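Local coordinates for protein polyporopepsin (Irpex lacteus, PDB 1WKR) that is a pepsin-family aspartic endopeptidase that clots milk and cleaves proteins with broad specificity, captured here with the inhibitor pepstatin, at residues 11-16 with 28-33. Sequence-based numbering, arbitrary orientation.
Sequences LVDYVV and SLLVDT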
ATOM      1  N   LEU A  11      11.006  -3.152   3.377  1.00  5.69           N
ATOM      2  CA  LEU A  11      10.531  -3.739   4.637  1.00  5.21           C
ATOM      3  C   LEU A  11       9.307  -3.026   5.156  1.00  5.23           C
ATOM      4  O   LEU A  11       8.269  -3.679   5.446  1.00  6.04           O
ATOM      5  CB  LEU A  11      11.626  -3.733   5.769  1.00  6.68           C
ATOM      6  CG  LEU A  11      12.949  -4.296   5.344  1.00  9.16           C
ATOM      7  CD1 LEU A  11      13.901  -4.337   6.565  1.00 11.44           C
ATOM      8  CD2 LEU A  11      12.850  -5.648   4.665  1.00 11.02           C
ATOM      9  N   VAL A  12       9.348  -1.715   5.281  1.00  5.33           N
ATOM     10  CA  VAL A  12       8.192  -0.918   5.732  1.00  5.14           C
ATOM     11  C   VAL A  12       7.380  -0.384   4.572  1.00  4.53           C
ATOM     12  O   VAL A  12       6.245   0.085   4.751  1.00  4.92           O
ATOM     13  CB  VAL A  12       8.597   0.197   6.717  1.00  5.41           C
ATOM     14  CG1 VAL A  12       9.236  -0.441   7.999  1.00  7.16           C
ATOM     15  CG2 VAL A  12       9.566   1.204   6.131  1.00  7.36           C
ATOM     16  N   ASP A  13       7.969  -0.343   3.382  1.00  4.43           N
ATOM     17  CA  ASP A  13       7.283   0.178   2.178  1.00  4.35           C
ATOM     18  C   ASP A  13       7.930  -0.439   0.975  1.00  4.45           C
ATOM     19  O   ASP A  13       8.987  -1.091   1.103  1.00  5.24           O
ATOM     20  CB  ASP A  13       7.333   1.735   2.148  1.00  6.11           C
ATOM     21  CG  ASP A  13       8.750   2.255   2.219  1.00  6.75           C
ATOM     22  OD1 ASP A  13       9.556   1.958   1.382  1.00  8.20           O
ATOM     23  OD2 ASP A  13       8.987   3.094   3.182  1.00  9.76           O
ATOM     24  N   TYR A  14       7.311  -0.258  -0.189  1.00  4.55           N
ATOM     25  CA  TYR A  14       7.936  -0.544  -1.484  1.00  4.14           C
ATOM     26  C   TYR A  14       8.150   0.773  -2.221  1.00  4.57           C
ATOM     27  O   TYR A  14       7.332   1.701  -2.104  1.00  5.08           O
ATOM     28  CB  TYR A  14       6.990  -1.402  -2.382  1.00  4.19           C
ATOM     29  CG  TYR A  14       7.260  -2.890  -2.266  1.00  3.25           C
ATOM     30  CD1 TYR A  14       6.694  -3.646  -1.218  1.00  4.24           C
ATOM     31  CD2 TYR A  14       8.021  -3.544  -3.221  1.00  4.27           C
ATOM     32  CE1 TYR A  14       6.945  -5.040  -1.135  1.00  3.91           C
ATOM     33  CE2 TYR A  14       8.229  -4.904  -3.166  1.00  4.44           C
ATOM     34  CZ  TYR A  14       7.666  -5.649  -2.136  1.00  3.69           C
ATOM     35  OH  TYR A  14       7.866  -7.006  -2.079  1.00  4.58           O
ATOM     36  N   VAL A  15       9.237   0.814  -3.013  1.00  4.72           N
ATOM     37  CA  VAL A  15       9.507   1.951  -3.873  1.00  5.24           C
ATOM     38  C   VAL A  15       9.670   1.505  -5.285  1.00  5.70           C
ATOM     39  O   VAL A  15       9.940   0.355  -5.624  1.00  6.33           O
ATOM     40  CB  VAL A  15      10.795   2.684  -3.456  1.00  5.78           C
ATOM     41  CG1 VAL A  15      10.541   3.399  -2.126  1.00  6.91           C
ATOM     42  CG2 VAL A  15      12.011   1.750  -3.373  1.00  6.22           C
ATOM     43  N   VAL A  16       9.475   2.469  -6.206  1.00  5.21           N
ATOM     44  CA  VAL A  16       9.784   2.306  -7.619  1.00  5.85           C
ATOM     45  C   VAL A  16      10.612   3.514  -8.024  1.00  5.86           C
ATOM     46  O   VAL A  16      10.468   4.616  -7.537  1.00  6.20           O
ATOM     47  CB  VAL A  16       8.540   2.190  -8.535  1.00  7.21           C
ATOM     48  CG1 VAL A  16       7.793   0.907  -8.305  1.00  8.20           C
ATOM     49  CG2 VAL A  16       7.599   3.377  -8.314  1.00  9.14           C
ATOM     50  N   SER A  28      13.186   7.895  -6.102  1.00  5.87           N
ATOM     51  CA  SER A  28      12.665   6.605  -5.583  1.00  6.19           C
ATOM     52  C   SER A  28      11.385   6.938  -4.819  1.00  5.59           C
ATOM     53  O   SER A  28      11.442   7.523  -3.742  1.00  6.14           O
ATOM     54  CB  SER A  28      13.736   5.994  -4.735  1.00  6.51           C
ATOM     55  OG  SER A  28      13.260   4.732  -4.274  1.00  6.98           O
ATOM     56  N   LEU A  29      10.227   6.600  -5.396  1.00  5.37           N
ATOM     57  CA  LEU A  29       8.953   6.988  -4.851  1.00  5.01           C
ATOM     58  C   LEU A  29       8.258   5.817  -4.235  1.00  4.39           C
ATOM     59  O   LEU A  29       8.221   4.692  -4.769  1.00  5.16           O
ATOM     60  CB  LEU A  29       8.054   7.594  -5.927  1.00  5.40           C
ATOM     61  CG  LEU A  29       8.635   8.866  -6.640  1.00  5.43           C
ATOM     62  CD1 LEU A  29       7.536   9.522  -7.421  1.00  6.24           C
ATOM     63  CD2 LEU A  29       9.155   9.915  -5.602  1.00  6.99           C
ATOM     64  N   LEU A  30       7.624   6.074  -3.069  1.00  4.85           N
ATOM     65  CA  LEU A  30       6.926   5.050  -2.292  1.00  5.08           C
ATOM     66  C   LEU A  30       5.605   4.699  -2.974  1.00  4.85           C
ATOM     67  O   LEU A  30       4.793   5.575  -3.274  1.00  5.46           O
ATOM     68  CB  LEU A  30       6.713   5.630  -0.898  1.00  5.19           C
ATOM     69  CG  LEU A  30       6.196   4.670   0.207  1.00  4.26           C
ATOM     70  CD1 LEU A  30       6.641   5.165   1.585  1.00  6.10           C
ATOM     71  CD2 LEU A  30       4.657   4.561   0.178  1.00  5.87           C
ATOM     72  N   VAL A  31       5.387   3.421  -3.206  1.00  4.56           N
ATOM     73  CA  VAL A  31       4.167   2.950  -3.887  1.00  4.43           C
ATOM     74  C   VAL A  31       2.989   3.007  -2.925  1.00  4.24           C
ATOM     75  O   VAL A  31       2.926   2.233  -1.950  1.00  4.14           O
ATOM     76  CB  VAL A  31       4.321   1.531  -4.409  1.00  4.73           C
ATOM     77  CG1 VAL A  31       3.017   1.002  -5.010  1.00  5.92           C
ATOM     78  CG2 VAL A  31       5.476   1.458  -5.419  1.00  6.07           C
ATOM     79  N   ASP A  32       2.023   3.915  -3.188  1.00  3.75           N
ATOM     80  CA  ASP A  32       0.928   4.114  -2.219  1.00  3.70           C
ATOM     81  C   ASP A  32      -0.438   4.062  -2.876  1.00  3.56           C
ATOM     82  O   ASP A  32      -0.888   4.999  -3.517  1.00  4.06           O
ATOM     83  CB  ASP A  32       1.138   5.478  -1.527  1.00  4.59           C
ATOM     84  CG  ASP A  32       0.329   5.657  -0.306  1.00  3.97           C
ATOM     85  OD1 ASP A  32      -0.268   4.645   0.199  1.00  4.80           O
ATOM     86  OD2 ASP A  32       0.214   6.794   0.231  1.00  5.18           O
ATOM     87  N   THR A  33      -1.170   2.965  -2.663  1.00  3.59           N
ATOM     88  CA  THR A  33      -2.593   2.881  -3.041  1.00  4.22           C
ATOM     89  C   THR A  33      -3.477   3.537  -2.009  1.00  3.08           C
ATOM     90  O   THR A  33      -4.681   3.627  -2.267  1.00  3.82           O
ATOM     91  CB  THR A  33      -3.036   1.465  -3.329  1.00  3.41           C
ATOM     92  OG1 THR A  33      -2.890   0.664  -2.122  1.00  4.50           O
ATOM     93  CG2 THR A  33      -2.221   0.788  -4.461  1.00  4.72           C
TER
HETATM   94  O   HOH W   1       4.683   0.876  -0.124  1.00  6.60           O
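The D13 carboxylate has L30 over one face: methyl CD1 of L30 lies 3.6 Å from CG of D13, and the two side chains cross at about a right angle. OD1 is hydrogen-bonded to NE2 of Q10, leaving the leucine to supply apolar cover. L30 reaches D13 because its CG is anti to the backbone N (chi1 -170°), which brings the branched end towards D13, just before the neighbouring strand. The Y14 ring instead leads away from 28-33, its hydroxyl bonded to N157 and to the backbone of E148; of its side chain, only CB comes near V31.

Strands 14-16 and 28-32 run antiparallel with a strong twist, their directions 127° apart. V15 and L30 form a non-hydrogen-bonded pair, whereas V16 and L29 form a hydrogen-bonded one: V16 N donates to L29 O at 2.9 Å, and L29 N returns the bond to V16 O. A nearly straight bond, V31 N to Y14 O at 2.8 Å, follows. Beyond it the strands part, and a water takes over the link, accepting from Y14 N and apparently donating to V31 O, one of several acceptors near it.

Beta-branched valines suit this extended backbone. V16 CG1 meets V31 CG2 at 3.7 Å, and L105 adds to that apolar layer. On the side of V15, the small S28 allows close approach, its OG lying 3.3 Å from V15 CB.

The hairpin delivers L30 to the inhibitor and leads into D32, one of the two catalytic aspartates, the other being D212, and T33. With V211 and T213 of the other lobe, T33 forms the "fireman's grip" that joins the paired Asp-Thr-Gly loops of pepsin-like proteinases.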